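Local structure of deoxyhypusine hydroxylase (Homo sapiens, 4D4Z) at residues R31-L36 with H61-C66; D55-K60 with E89-H94. The protein hydroxylates the deoxyhypusine residue of eIF5A, using a di-iron centre and dioxygen, in the second and last step of hypusine formation. All blocks are in the same frame, centred on the assembly; numbering follows the deposited sequence.

Contact 1 (R31-L36 with H61-C66); sequences RALFTL and HELAYC. With FE (Fe (III) ion), chain D.
Leu33 and Phe34 pack against Glu62, Leu63 and Cys66 where helices 26-39 and 57-70 run side by side in the HEAT-repeat solenoid. The two short helical segments point almost the same way, 14° apart, with axes 10.3 Å from each other; the contact is made mainly by side chains, and no hydrogen bond crosses it. The apolar part centres on Leu33. With CG anti to the backbone N, this leucine reaches straight across: its CD2 methyl rests on Glu62 CB at 3.7 Å, while CD1 meets Leu63 CD2 at 3.9 Å. Leu33 CG also lies 3.7 Å from Cys66 SG, and Ile48 of helix 42-50 touches both leucines from outside the pair. The sulfur takes part in a second kind of contact, a Cys sulfur-aromatic one, for it sits over one face of the Phe34 ring, displaced toward the rim, with SG 3.8 Å from the ring centroid. Phe34 is modelled in two conformers, and its contacts here belong to one of them. Glu62 OE2 comes to the ring edge, in its plane, 3.3 Å from Phe34 CZ; the bend at chi2 (76°) brings the carboxylate there, the two planes lying 78° apart. Were Glu62 replaced by an alanine, the CE2-CZ edge of Phe34 would probably lose its carboxylate neighbour, and a gap would open beside Leu33 CD2 and the ring where the CG methylene packed. Tyr65 also meets the Phe34 edge, and its OH is hydrogen-bonded to Tyr216 OH. His61 points to the active site, where His245 and Glu246 join it on one iron. That metal is held by His61 NE2 at 2.2 Å, with a water oxygen also bound at 2.1 Å.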
loop_
_atom_site.group_PDB
_atom_site.type_symbol
_atom_site.label_atom_id
_atom_site.label_comp_id
_atom_site.label_asym_id
_atom_site.label_seq_id
_atom_site.Cartn_x
_atom_site.Cartn_y
_atom_site.Cartn_z
ATOM N N ARG A 31 11.588 -9.445 -4.676
ATOM C CA ARG A 31 11.237 -10.308 -5.815
ATOM C C ARG A 31 10.640 -11.635 -5.312
ATOM O O ARG A 31 9.618 -12.094 -5.837
ATOM C CB ARG A 31 12.430 -10.635 -6.688
ATOM C CG ARG A 31 12.855 -9.359 -7.400
ATOM C CD ARG A 31 13.982 -9.495 -8.418
ATOM N NE ARG A 31 14.223 -8.103 -8.855
ATOM C CZ ARG A 31 13.581 -7.415 -9.799
ATOM N NH1 ARG A 31 12.653 -7.940 -10.582
ATOM N NH2 ARG A 31 13.948 -6.163 -10.014
ATOM N N ALA A 32 11.199 -12.131 -4.224
ATOM C CA ALA A 32 10.673 -13.372 -3.596
ATOM C C ALA A 32 9.267 -13.131 -3.090
ATOM O O ALA A 32 8.321 -13.922 -3.318
ATOM C CB ALA A 32 11.616 -13.819 -2.481
ATOM N N LEU A 33 9.079 -12.064 -2.309
ATOM C CA LEU A 33 7.816 -11.730 -1.737
ATOM C C LEU A 33 6.718 -11.622 -2.813
ATOM O O LEU A 33 5.649 -12.155 -2.666
ATOM C CB LEU A 33 7.875 -10.399 -1.004
ATOM C CG LEU A 33 6.548 -9.853 -0.479
ATOM C CD1 LEU A 33 5.796 -10.881 0.407
ATOM C CD2 LEU A 33 6.748 -8.546 0.255
ATOM N N PHE A 34 6.980 -10.875 -3.858
ATOM C CA PHE A 34 5.911 -10.684 -4.845
ATOM C C PHE A 34 5.631 -11.972 -5.631
ATOM O O PHE A 34 4.472 -12.207 -6.046
ATOM C CB PHE A 34 6.015 -9.431 -5.695
ATOM C CG PHE A 34 5.461 -8.242 -4.995
ATOM C CD1 PHE A 34 4.086 -7.993 -4.935
ATOM C CD2 PHE A 34 6.334 -7.444 -4.284
ATOM C CE1 PHE A 34 3.595 -6.880 -4.219
ATOM C CE2 PHE A 34 5.861 -6.370 -3.566
ATOM C CZ PHE A 34 4.511 -6.099 -3.541
ATOM N N THR A 35 6.604 -12.831 -5.727
ATOM C CA THR A 35 6.373 -14.142 -6.328
ATOM C C THR A 35 5.507 -15.025 -5.453
ATOM O O THR A 35 4.489 -15.615 -5.874
ATOM C CB THR A 35 7.677 -14.863 -6.683
ATOM O OG1 THR A 35 8.525 -14.015 -7.471
ATOM C CG2 THR A 35 7.404 -16.126 -7.422
ATOM N N LEU A 36 5.812 -15.065 -4.162
ATOM C CA LEU A 36 4.914 -15.733 -3.205
ATOM C C LEU A 36 3.512 -15.186 -3.128
ATOM O O LEU A 36 2.523 -15.924 -3.027
ATOM C CB LEU A 36 5.552 -15.698 -1.796
ATOM C CG LEU A 36 6.837 -16.423 -1.603
ATOM C CD1 LEU A 36 7.362 -16.233 -0.233
ATOM C CD2 LEU A 36 6.660 -17.930 -1.812
ATOM N N HIS A 61 6.068 -3.932 6.035
ATOM C CA HIS A 61 4.778 -3.392 5.620
ATOM C C HIS A 61 4.342 -4.020 4.270
ATOM O O HIS A 61 3.185 -4.262 4.052
ATOM C CB HIS A 61 4.737 -1.856 5.700
ATOM C CG HIS A 61 4.752 -1.126 4.407
ATOM N ND1 HIS A 61 5.775 -1.203 3.505
ATOM C CD2 HIS A 61 3.849 -0.287 3.861
ATOM C CE1 HIS A 61 5.526 -0.426 2.477
ATOM N NE2 HIS A 61 4.363 0.144 2.664
ATOM N N GLU A 62 5.308 -4.322 3.410
ATOM C CA GLU A 62 4.984 -4.968 2.125
ATOM C C GLU A 62 4.478 -6.412 2.380
ATOM O O GLU A 62 3.606 -6.877 1.598
ATOM C CB GLU A 62 6.125 -5.046 1.175
ATOM C CG GLU A 62 5.689 -5.022 -0.257
ATOM C CD GLU A 62 5.290 -3.603 -0.710
ATOM O OE1 GLU A 62 5.003 -2.738 0.145
ATOM O OE2 GLU A 62 5.297 -3.302 -1.900
ATOM N N LEU A 63 4.997 -7.102 3.410
ATOM C CA LEU A 63 4.452 -8.409 3.775
ATOM C C LEU A 63 2.966 -8.317 4.015
ATOM O O LEU A 63 2.154 -9.077 3.514
ATOM C CB LEU A 63 5.128 -9.019 5.017
ATOM C CG LEU A 63 6.590 -9.078 4.998
ATOM C CD1 LEU A 63 7.010 -9.492 6.440
ATOM C CD2 LEU A 63 7.141 -10.046 4.004
ATOM N N ALA A 64 2.571 -7.317 4.822
ATOM C CA ALA A 64 1.172 -7.130 5.113
ATOM C C ALA A 64 0.323 -6.763 3.894
ATOM O O ALA A 64 -0.770 -7.255 3.714
ATOM C CB ALA A 64 0.990 -6.046 6.194
ATOM N N TYR A 65 0.862 -5.863 3.074
ATOM C CA TYR A 65 0.186 -5.454 1.843
ATOM C C TYR A 65 -0.104 -6.677 1.015
ATOM O O TYR A 65 -1.256 -6.877 0.582
ATOM C CB TYR A 65 1.020 -4.448 1.035
ATOM C CG TYR A 65 0.396 -4.083 -0.300
ATOM C CD1 TYR A 65 -0.664 -3.151 -0.378
ATOM C CD2 TYR A 65 0.850 -4.666 -1.467
ATOM C CE1 TYR A 65 -1.183 -2.801 -1.598
ATOM C CE2 TYR A 65 0.319 -4.286 -2.668
ATOM C CZ TYR A 65 -0.658 -3.373 -2.720
ATOM O OH TYR A 65 -1.212 -3.063 -3.980
ATOM N N CYS A 66 0.916 -7.532 0.865
ATOM C CA CYS A 66 0.730 -8.750 0.049
ATOM C C CYS A 66 -0.314 -9.695 0.626
ATOM O O CYS A 66 -1.176 -10.208 -0.138
ATOM C CB CYS A 66 2.026 -9.475 -0.181
ATOM S SG CYS A 66 3.126 -8.589 -1.322
HETATM FE FE FE D . 3.431 1.936 1.687
HETATM O O HOH W 1 3.891 1.061 -0.149
#

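Contact 2 (D55-K60 with E89-H94); sequences DSALLK and EPMVRH. With FE (Fe (III) ion), chain C.
A bend at chi3 of Lys60 (-69°) and another at chi2 of Glu89 (82°) turn an ammonium and a carboxylate toward each other between the N-terminal ends of helices 57-70 and 90-103, which belong to successive HEAT-like repeats. The two side chains cross at about a right angle and close a salt bridge, with Lys60 NZ donating over 2.9 Å to the syn lone pair of Glu89 OE1. A water ties the same ends together a second time: it accepts from Lys60 NZ and donates to Glu89 OE2, 2.6 Å away, and to the carbonyl oxygen of Asp55. Both carboxylate oxygens of Glu89 are thus engaged, which probably balances the charge of the buried Lys60. The rest is van der Waals packing. Ala57 CB packs 3.6 Å from Glu89 CD. Val92 fits between two residues one helical turn apart, its CG2 touching Ala57 O at 3.6 Å and Lys60 CB at 3.8 Å. Toward the metal site, Met91 approaches Ala57 and Leu58 more loosely in the given one of its two conformers, and both Leu58 and Met91 touch His245, an iron ligand on helix 241-254. Each helix starts at this interface. Glu89 occupies the N-cap position of helix 90-103, whereas Ser56, at the N-cap of helix 57-70, makes a true side-chain cap and is also bonded to Glu276. From the opposite end of 89-94, His94 binds an iron through NE2, alongside Glu95 and His212, while Thr126 holds its ND1. The Ser56 cap is nearly straight: Leu59 N donates to Ser56 OG over 3.0 Å at 164°.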
loop_
_atom_site.group_PDB
_atom_site.type_symbol
_atom_site.label_atom_id
_atom_site.label_comp_id
_atom_site.label_asym_id
_atom_site.label_seq_id
_atom_site.Cartn_x
_atom_site.Cartn_y
_atom_site.Cartn_z
ATOM N N ASP A 55 14.233 -6.269 10.461
ATOM C CA ASP A 55 14.545 -4.855 10.841
ATOM C C ASP A 55 13.962 -3.811 9.875
ATOM O O ASP A 55 13.804 -2.659 10.252
ATOM C CB ASP A 55 16.064 -4.623 10.839
ATOM C CG ASP A 55 16.787 -5.354 11.940
ATOM O OD1 ASP A 55 16.162 -5.674 12.945
ATOM O OD2 ASP A 55 18.020 -5.535 11.760
ATOM N N SER A 56 13.663 -4.200 8.634
ATOM C CA SER A 56 13.176 -3.233 7.625
ATOM C C SER A 56 11.653 -3.029 7.788
ATOM O O SER A 56 10.863 -3.933 7.456
ATOM C CB SER A 56 13.484 -3.734 6.248
ATOM O OG SER A 56 12.913 -2.936 5.206
ATOM N N ALA A 57 11.235 -1.841 8.222
ATOM C CA ALA A 57 9.819 -1.472 8.221
ATOM C C ALA A 57 9.240 -1.477 6.789
ATOM O O ALA A 57 8.093 -1.865 6.606
ATOM C CB ALA A 57 9.589 -0.097 8.857
ATOM N N LEU A 58 10.058 -1.100 5.794
ATOM C CA LEU A 58 9.606 -1.198 4.419
ATOM C C LEU A 58 9.219 -2.627 4.025
ATOM O O LEU A 58 8.093 -2.867 3.523
ATOM C CB LEU A 58 10.612 -0.632 3.421
ATOM C CG LEU A 58 10.133 -0.584 2.006
ATOM C CD1 LEU A 58 9.136 0.526 1.886
ATOM C CD2 LEU A 58 11.264 -0.325 1.061
ATOM N N LEU A 59 10.103 -3.571 4.305
ATOM C CA LEU A 59 9.822 -4.918 3.939
ATOM C C LEU A 59 8.605 -5.434 4.743
ATOM O O LEU A 59 7.686 -6.064 4.185
ATOM C CB LEU A 59 11.039 -5.836 4.165
ATOM C CG LEU A 59 10.820 -7.319 3.850
ATOM C CD1 LEU A 59 10.521 -7.529 2.391
ATOM C CD2 LEU A 59 12.090 -8.100 4.211
ATOM N N LYS A 60 8.593 -5.204 6.064
ATOM C CA LYS A 60 7.523 -5.687 6.877
ATOM C C LYS A 60 6.143 -5.216 6.415
ATOM O O LYS A 60 5.186 -5.976 6.358
ATOM C CB LYS A 60 7.717 -5.321 8.378
ATOM C CG LYS A 60 8.826 -6.131 9.016
ATOM C CD LYS A 60 8.863 -5.858 10.498
ATOM C CE LYS A 60 9.323 -4.490 10.792
ATOM N NZ LYS A 60 9.349 -4.239 12.264
ATOM N N GLU A 89 6.263 -0.541 13.777
ATOM C CA GLU A 89 6.130 0.840 13.318
ATOM C C GLU A 89 4.739 1.177 12.892
ATOM O O GLU A 89 3.980 0.306 12.391
ATOM C CB GLU A 89 7.051 1.083 12.141
ATOM C CG GLU A 89 8.572 0.984 12.441
ATOM C CD GLU A 89 9.212 -0.376 12.463
ATOM O OE1 GLU A 89 8.530 -1.453 12.366
ATOM O OE2 GLU A 89 10.464 -0.335 12.632
ATOM N N PRO A 90 4.331 2.434 13.028
ATOM C CA PRO A 90 2.990 2.798 12.560
ATOM C C PRO A 90 2.654 2.323 11.149
ATOM O O PRO A 90 1.523 1.867 10.897
ATOM C CB PRO A 90 2.930 4.317 12.701
ATOM C CG PRO A 90 3.858 4.582 13.867
ATOM C CD PRO A 90 4.994 3.578 13.686
ATOM N N MET A 91 3.584 2.455 10.233
ATOM C CA MET A 91 3.245 2.096 8.854
ATOM C C MET A 91 3.034 0.591 8.712
ATOM O O MET A 91 2.287 0.195 7.816
ATOM C CB MET A 91 4.254 2.527 7.764
ATOM C CG MET A 91 5.625 1.859 7.846
ATOM S SD MET A 91 6.771 2.576 6.639
ATOM C CE MET A 91 6.456 1.864 5.003
ATOM N N VAL A 92 3.670 -0.227 9.539
ATOM C CA VAL A 92 3.521 -1.696 9.464
ATOM C C VAL A 92 2.154 -2.072 10.093
ATOM O O VAL A 92 1.388 -2.877 9.521
ATOM C CB VAL A 92 4.622 -2.443 10.191
ATOM C CG1 VAL A 92 4.351 -3.911 10.223
ATOM C CG2 VAL A 92 5.984 -2.136 9.561
ATOM N N ARG A 93 1.820 -1.461 11.232
ATOM C CA ARG A 93 0.506 -1.667 11.813
ATOM C C ARG A 93 -0.678 -1.183 10.933
ATOM O O ARG A 93 -1.722 -1.864 10.764
ATOM C CB ARG A 93 0.448 -1.004 13.210
ATOM C CG ARG A 93 1.471 -1.501 14.189
ATOM C CD ARG A 93 1.429 -0.825 15.583
ATOM N NE ARG A 93 0.180 -1.125 16.247
ATOM C CZ ARG A 93 -0.594 -0.292 16.886
ATOM N NH1 ARG A 93 -0.137 0.891 17.258
ATOM N NH2 ARG A 93 -1.751 -0.710 17.320
ATOM N N HIS A 94 -0.487 -0.048 10.296
ATOM C CA HIS A 94 -1.453 0.439 9.335
ATOM C C HIS A 94 -1.629 -0.581 8.205
ATOM O O HIS A 94 -2.744 -0.888 7.819
ATOM C CB HIS A 94 -1.037 1.856 8.760
ATOM C CG HIS A 94 -1.169 1.965 7.265
ATOM N ND1 HIS A 94 -2.371 1.973 6.592
ATOM C CD2 HIS A 94 -0.211 1.962 6.311
ATOM C CE1 HIS A 94 -2.139 2.012 5.285
ATOM N NE2 HIS A 94 -0.842 1.986 5.097
HETATM FE FE FE C . 0.365 1.877 3.240
HETATM O O HOH W 2 11.816 -2.532 12.470
#

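In the fold
Helix 57-70 is common to both contacts: contact 1 packs it against helix 26-39 and contact 2 against helix 90-103, so three helices, each separated in the chain by one other helix, line up side by side. The contact centres are 12 Å apart, and they touch directly, since Val92 CG2 of contact 2 lies 4.0 Å from His61 N of contact 1. Met91, in the given conformer, also packs against the His61 ring. Each contact supplies one histidine to the di-iron site, His61 to one metal and His94 to the other. The two irons stand 3.4 Å apart, and a hydroxide touches both histidines. Glu95, His212, His245 and Glu246 are further protein ligands of the two irons.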